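PDB 2J13: polysaccharide deacetylase from Bacillus anthracis, which probably removes acetyl groups from cell-wall peptidoglycan, as a metal-dependent family 4 carbohydrate esterase acting on amide-linked acetyl groups. Local coordinates for residues 47-58 and 233-244. Residues are numbered along the deposited sequence; the frame is centred on the assembly and turned at random.
With ZN (zinc ion), chain D.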
loop_
_atom_site.group_PDB
_atom_site.type_symbol
_atom_site.label_atom_id
_atom_site.label_comp_id
_atom_site.label_asym_id
_atom_site.label_seq_id
_atom_site.Cartn_x
_atom_site.Cartn_y
_atom_site.Cartn_z
ATOM N N PHE A 47 -8.668 -2.961 5.444
ATOM C CA PHE A 47 -8.665 -1.758 6.284
ATOM C C PHE A 47 -8.236 -0.563 5.476
ATOM O O PHE A 47 -7.605 -0.703 4.424
ATOM C CB PHE A 47 -7.847 -1.950 7.568
ATOM C CG PHE A 47 -6.419 -2.341 7.369
ATOM C CD1 PHE A 47 -5.444 -1.385 7.143
ATOM C CD2 PHE A 47 -6.024 -3.667 7.476
ATOM C CE1 PHE A 47 -4.121 -1.758 6.988
ATOM C CE2 PHE A 47 -4.695 -4.031 7.309
ATOM C CZ PHE A 47 -3.742 -3.083 7.069
ATOM N N TYR A 48 -8.609 0.623 5.953
ATOM C CA TYR A 48 -8.228 1.875 5.323
ATOM C C TYR A 48 -7.761 2.916 6.338
ATOM O O TYR A 48 -7.269 3.964 5.927
ATOM C CB TYR A 48 -9.330 2.447 4.440
ATOM C CG TYR A 48 -10.462 3.117 5.200
ATOM C CD1 TYR A 48 -11.416 2.348 5.844
ATOM C CD2 TYR A 48 -10.560 4.486 5.269
ATOM C CE1 TYR A 48 -12.492 2.939 6.537
ATOM C CE2 TYR A 48 -11.624 5.093 5.970
ATOM C CZ TYR A 48 -12.560 4.316 6.590
ATOM O OH TYR A 48 -13.611 4.928 7.270
ATOM N N LEU A 49 -7.865 2.583 7.620
ATOM C CA LEU A 49 -7.486 3.450 8.739
ATOM C C LEU A 49 -6.914 2.589 9.841
ATOM O O LEU A 49 -7.255 1.385 9.957
ATOM C CB LEU A 49 -8.709 4.132 9.343
ATOM C CG LEU A 49 -9.340 5.377 8.793
ATOM C CD1 LEU A 49 -10.618 5.582 9.607
ATOM C CD2 LEU A 49 -8.399 6.563 8.888
ATOM N N GLY A 50 -6.062 3.185 10.662
ATOM C CA GLY A 50 -5.614 2.562 11.899
ATOM C C GLY A 50 -6.481 3.048 13.058
ATOM O O GLY A 50 -7.566 3.558 12.860
ATOM N N ASP A 51 -5.979 2.883 14.264
ATOM C CA ASP A 51 -6.698 3.288 15.476
ATOM C C ASP A 51 -6.882 4.801 15.520
ATOM O O ASP A 51 -5.898 5.539 15.488
ATOM C CB ASP A 51 -5.875 2.822 16.670
ATOM C CG ASP A 51 -6.570 3.057 17.988
ATOM O OD1 ASP A 51 -7.747 3.467 17.988
ATOM O OD2 ASP A 51 -5.909 2.815 19.016
ATOM N N THR A 52 -8.132 5.254 15.598
ATOM C CA THR A 52 -8.459 6.680 15.493
ATOM C C THR A 52 -8.381 7.425 16.830
ATOM O O THR A 52 -8.675 8.629 16.894
ATOM C CB THR A 52 -9.862 6.875 14.900
ATOM O OG1 THR A 52 -10.830 6.199 15.715
ATOM C CG2 THR A 52 -9.918 6.326 13.507
ATOM N N LYS A 53 -7.989 6.716 17.881
ATOM C CA LYS A 53 -7.832 7.294 19.217
ATOM C C LYS A 53 -6.350 7.538 19.557
ATOM O O LYS A 53 -6.035 8.001 20.647
ATOM C CB LYS A 53 -8.492 6.379 20.266
ATOM C CG LYS A 53 -7.586 5.282 20.861
ATOM C CD LYS A 53 -8.396 4.183 21.560
ATOM C CE LYS A 53 -7.492 3.190 22.316
ATOM N NZ LYS A 53 -6.427 2.548 21.457
ATOM N N LYS A 54 -5.451 7.214 18.623
ATOM C CA LYS A 54 -4.018 7.433 18.765
ATOM C C LYS A 54 -3.547 8.257 17.564
ATOM O O LYS A 54 -4.101 8.130 16.470
ATOM C CB LYS A 54 -3.273 6.097 18.762
ATOM C CG LYS A 54 -3.628 5.151 19.894
ATOM C CD LYS A 54 -3.054 3.747 19.654
ATOM C CE LYS A 54 -1.526 3.693 19.776
ATOM N NZ LYS A 54 -0.991 2.332 19.423
ATOM N N LYS A 55 -2.517 9.076 17.764
ATOM C CA LYS A 55 -1.979 9.930 16.711
ATOM C C LYS A 55 -0.892 9.203 15.910
ATOM O O LYS A 55 0.134 9.793 15.544
ATOM C CB LYS A 55 -1.421 11.246 17.285
ATOM C CG LYS A 55 -2.513 12.277 17.563
ATOM C CD LYS A 55 -1.951 13.693 17.841
ATOM C CE LYS A 55 -2.973 14.773 17.469
ATOM N NZ LYS A 55 -2.438 16.161 17.678
ATOM N N ASP A 56 -1.137 7.930 15.624
ATOM C CA ASP A 56 -0.275 7.140 14.728
ATOM C C ASP A 56 -0.834 7.206 13.327
ATOM O O ASP A 56 -2.039 7.090 13.127
ATOM C CB ASP A 56 -0.228 5.675 15.176
ATOM C CG ASP A 56 0.487 5.489 16.497
ATOM O OD1 ASP A 56 1.146 6.441 16.942
ATOM O OD2 ASP A 56 0.397 4.396 17.077
ATOM N N ILE A 57 0.056 7.423 12.365
ATOM C CA ILE A 57 -0.291 7.487 10.948
ATOM C C ILE A 57 0.675 6.637 10.117
ATOM O O ILE A 57 1.728 6.232 10.589
ATOM C CB ILE A 57 -0.363 8.914 10.450
ATOM C CG1 ILE A 57 0.980 9.642 10.659
ATOM C CG2 ILE A 57 -1.553 9.633 11.139
ATOM C CD1 ILE A 57 1.004 11.091 10.069
ATOM N N TYR A 58 0.273 6.324 8.882
ATOM C CA TYR A 58 0.928 5.266 8.082
ATOM C C TYR A 58 1.144 5.733 6.658
ATOM O O TYR A 58 0.198 5.926 5.939
ATOM C CB TYR A 58 0.057 4.001 8.100
ATOM C CG TYR A 58 -0.317 3.609 9.502
ATOM C CD1 TYR A 58 0.512 2.792 10.242
ATOM C CD2 TYR A 58 -1.468 4.100 10.099
ATOM C CE1 TYR A 58 0.200 2.454 11.571
ATOM C CE2 TYR A 58 -1.794 3.764 11.417
ATOM C CZ TYR A 58 -0.938 2.946 12.138
ATOM O OH TYR A 58 -1.201 2.556 13.441
ATOM N N TYR A 233 2.015 13.814 15.799
ATOM C CA TYR A 233 1.839 12.549 15.066
ATOM C C TYR A 233 3.084 11.689 15.070
ATOM O O TYR A 233 4.216 12.180 15.085
ATOM C CB TYR A 233 1.385 12.805 13.630
ATOM C CG TYR A 233 -0.027 13.293 13.545
ATOM C CD1 TYR A 233 -1.087 12.392 13.432
ATOM C CD2 TYR A 233 -0.322 14.633 13.579
ATOM C CE1 TYR A 233 -2.386 12.822 13.360
ATOM C CE2 TYR A 233 -1.632 15.083 13.495
ATOM C CZ TYR A 233 -2.664 14.154 13.399
ATOM O OH TYR A 233 -3.963 14.551 13.305
ATOM N N HIS A 234 2.861 10.382 15.020
ATOM C CA HIS A 234 3.932 9.395 14.947
ATOM C C HIS A 234 3.731 8.578 13.689
ATOM O O HIS A 234 2.639 8.092 13.466
ATOM C CB HIS A 234 3.847 8.448 16.140
ATOM C CG HIS A 234 3.724 9.159 17.457
ATOM N ND1 HIS A 234 2.822 8.782 18.431
ATOM C CD2 HIS A 234 4.344 10.266 17.923
ATOM C CE1 HIS A 234 2.911 9.615 19.454
ATOM N NE2 HIS A 234 3.828 10.525 19.173
ATOM N N PHE A 235 4.789 8.420 12.914
ATOM C CA PHE A 235 4.753 7.620 11.685
ATOM C C PHE A 235 5.137 6.185 11.979
ATOM O O PHE A 235 6.261 5.912 12.452
ATOM C CB PHE A 235 5.717 8.199 10.661
ATOM C CG PHE A 235 5.266 9.485 10.066
ATOM C CD1 PHE A 235 5.592 10.708 10.654
ATOM C CD2 PHE A 235 4.546 9.482 8.896
ATOM C CE1 PHE A 235 5.200 11.889 10.089
ATOM C CE2 PHE A 235 4.128 10.688 8.306
ATOM C CZ PHE A 235 4.459 11.893 8.914
ATOM N N LYS A 236 4.229 5.275 11.656
ATOM C CA LYS A 236 4.340 3.877 11.997
ATOM C C LYS A 236 4.213 2.990 10.750
ATOM O O LYS A 236 3.897 3.474 9.657
ATOM C CB LYS A 236 3.255 3.527 13.017
ATOM C CG LYS A 236 3.254 4.381 14.295
ATOM C CD LYS A 236 4.386 3.974 15.204
ATOM C CE LYS A 236 3.988 3.972 16.647
ATOM N NZ LYS A 236 2.984 2.907 16.940
ATOM N N SER A 237 4.476 1.702 10.926
ATOM C CA SER A 237 4.384 0.726 9.833
ATOM C C SER A 237 3.055 0.003 9.832
ATOM O O SER A 237 2.327 0.014 10.817
ATOM C CB SER A 237 5.473 -0.324 9.967
ATOM O OG SER A 237 5.082 -1.270 10.947
ATOM N N LEU A 238 2.747 -0.667 8.724
ATOM C CA LEU A 238 1.511 -1.449 8.634
ATOM C C LEU A 238 1.534 -2.640 9.605
ATOM O O LEU A 238 0.497 -3.038 10.082
ATOM C CB LEU A 238 1.238 -1.911 7.214
ATOM C CG LEU A 238 0.929 -0.788 6.224
ATOM C CD1 LEU A 238 0.595 -1.389 4.868
ATOM C CD2 LEU A 238 -0.246 0.093 6.704
ATOM N N ASP A 239 2.713 -3.174 9.890
ATOM C CA ASP A 239 2.870 -4.160 10.994
ATOM C C ASP A 239 2.406 -3.556 12.341
ATOM O O ASP A 239 1.742 -4.227 13.164
ATOM C CB ASP A 239 4.328 -4.630 11.081
ATOM C CG ASP A 239 4.786 -5.508 9.887
ATOM O OD1 ASP A 239 3.997 -5.921 9.008
ATOM O OD2 ASP A 239 6.003 -5.799 9.839
ATOM N N ASP A 240 2.768 -2.302 12.599
ATOM C CA ASP A 240 2.351 -1.609 13.830
ATOM C C ASP A 240 0.835 -1.445 13.863
ATOM O O ASP A 240 0.188 -1.602 14.921
ATOM C CB ASP A 240 2.997 -0.214 13.927
ATOM C CG ASP A 240 4.505 -0.252 14.044
ATOM O OD1 ASP A 240 5.015 -1.140 14.769
ATOM O OD2 ASP A 240 5.202 0.633 13.450
ATOM N N LEU A 241 0.250 -1.155 12.702
ATOM C CA LEU A 241 -1.178 -0.968 12.584
ATOM C C LEU A 241 -1.886 -2.228 13.066
ATOM O O LEU A 241 -2.782 -2.155 13.905
ATOM C CB LEU A 241 -1.595 -0.676 11.133
ATOM C CG LEU A 241 -3.066 -0.261 10.993
ATOM C CD1 LEU A 241 -3.308 0.699 9.818
ATOM C CD2 LEU A 241 -3.968 -1.501 10.883
ATOM N N VAL A 242 -1.487 -3.361 12.506
ATOM C CA VAL A 242 -2.107 -4.631 12.868
ATOM C C VAL A 242 -2.005 -4.866 14.388
ATOM O O VAL A 242 -2.996 -5.249 15.032
ATOM C CB VAL A 242 -1.491 -5.792 12.055
ATOM C CG1 VAL A 242 -1.985 -7.145 12.579
ATOM C CG2 VAL A 242 -1.869 -5.643 10.593
ATOM N N LYS A 243 -0.824 -4.632 14.958
ATOM C CA LYS A 243 -0.638 -4.742 16.417
ATOM C C LYS A 243 -1.455 -3.720 17.215
ATOM O O LYS A 243 -1.967 -4.057 18.288
ATOM C CB LYS A 243 0.830 -4.609 16.793
ATOM C CG LYS A 243 1.707 -5.732 16.264
ATOM C CD LYS A 243 3.191 -5.376 16.384
ATOM C CE LYS A 243 4.068 -6.276 15.519
ATOM N NZ LYS A 243 5.496 -5.829 15.489
ATOM N N SER A 244 -1.565 -2.484 16.715
ATOM C CA SER A 244 -2.461 -1.455 17.300
ATOM C C SER A 244 -3.872 -1.991 17.463
ATOM O O SER A 244 -4.708 -1.385 18.149
ATOM C CB SER A 244 -2.537 -0.189 16.431
ATOM O OG SER A 244 -3.638 -0.241 15.506
HETATM ZN ZN ZN D . 2.095 6.688 18.630
HETATM O O HOH W 1 3.626 5.829 20.282
HETATM O O HOH W 2 0.345 6.912 20.060
#
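Leu241 of helix 238-243 wedges its two methyls between aromatic rings of segment 47-58: CD1 sits over one face of Tyr58, 3.9 Å from its ring centroid, and CD2 over one face of Phe47. With CG anti to the backbone N (chi1 -171°), the leucine fork faces both rings and Leu241 CD1 also packs 3.6 Å from Gly50 CA. Leu238 CD2 reaches the edge of Phe47, while Ile207 of strand 207-210 touches Phe47, Tyr58 and Leu241. On the opposite face of the sheet, Ile57 sends CD1 over the face of Phe235 (3.6 Å to CE2) and CG2 against Tyr233 CD1; Leu228 of helix 217-230 touches all three residues. Strands 56-58 and 234-236 run parallel, neighbours in the curled parallel sheet of the NodB-homology fold, a distorted (beta/alpha) barrel. His234 N donates to Lys55 O, Ile57 N to His234 O, and Lys236 N to Ile57 O at 2.9 Å, a parallel ladder in which Ile57 bonds to the residues flanking Phe235, and His234 to those flanking Asp56. Ser237 and Asp240 form a capping box where the helix starts. At the polar edge, Lys236, bent along its chain, brings NZ 3.0 Å from Asp56 OD2, well above the carboxylate plane, in a salt bridge; Lys54 NZ adds a weak second one. Asp56 OD1 binds zinc at 1.9 Å and His234 ND1 at 2.2 Å, the carboxylate and imidazole planes 56° apart, with two waters also on the metal.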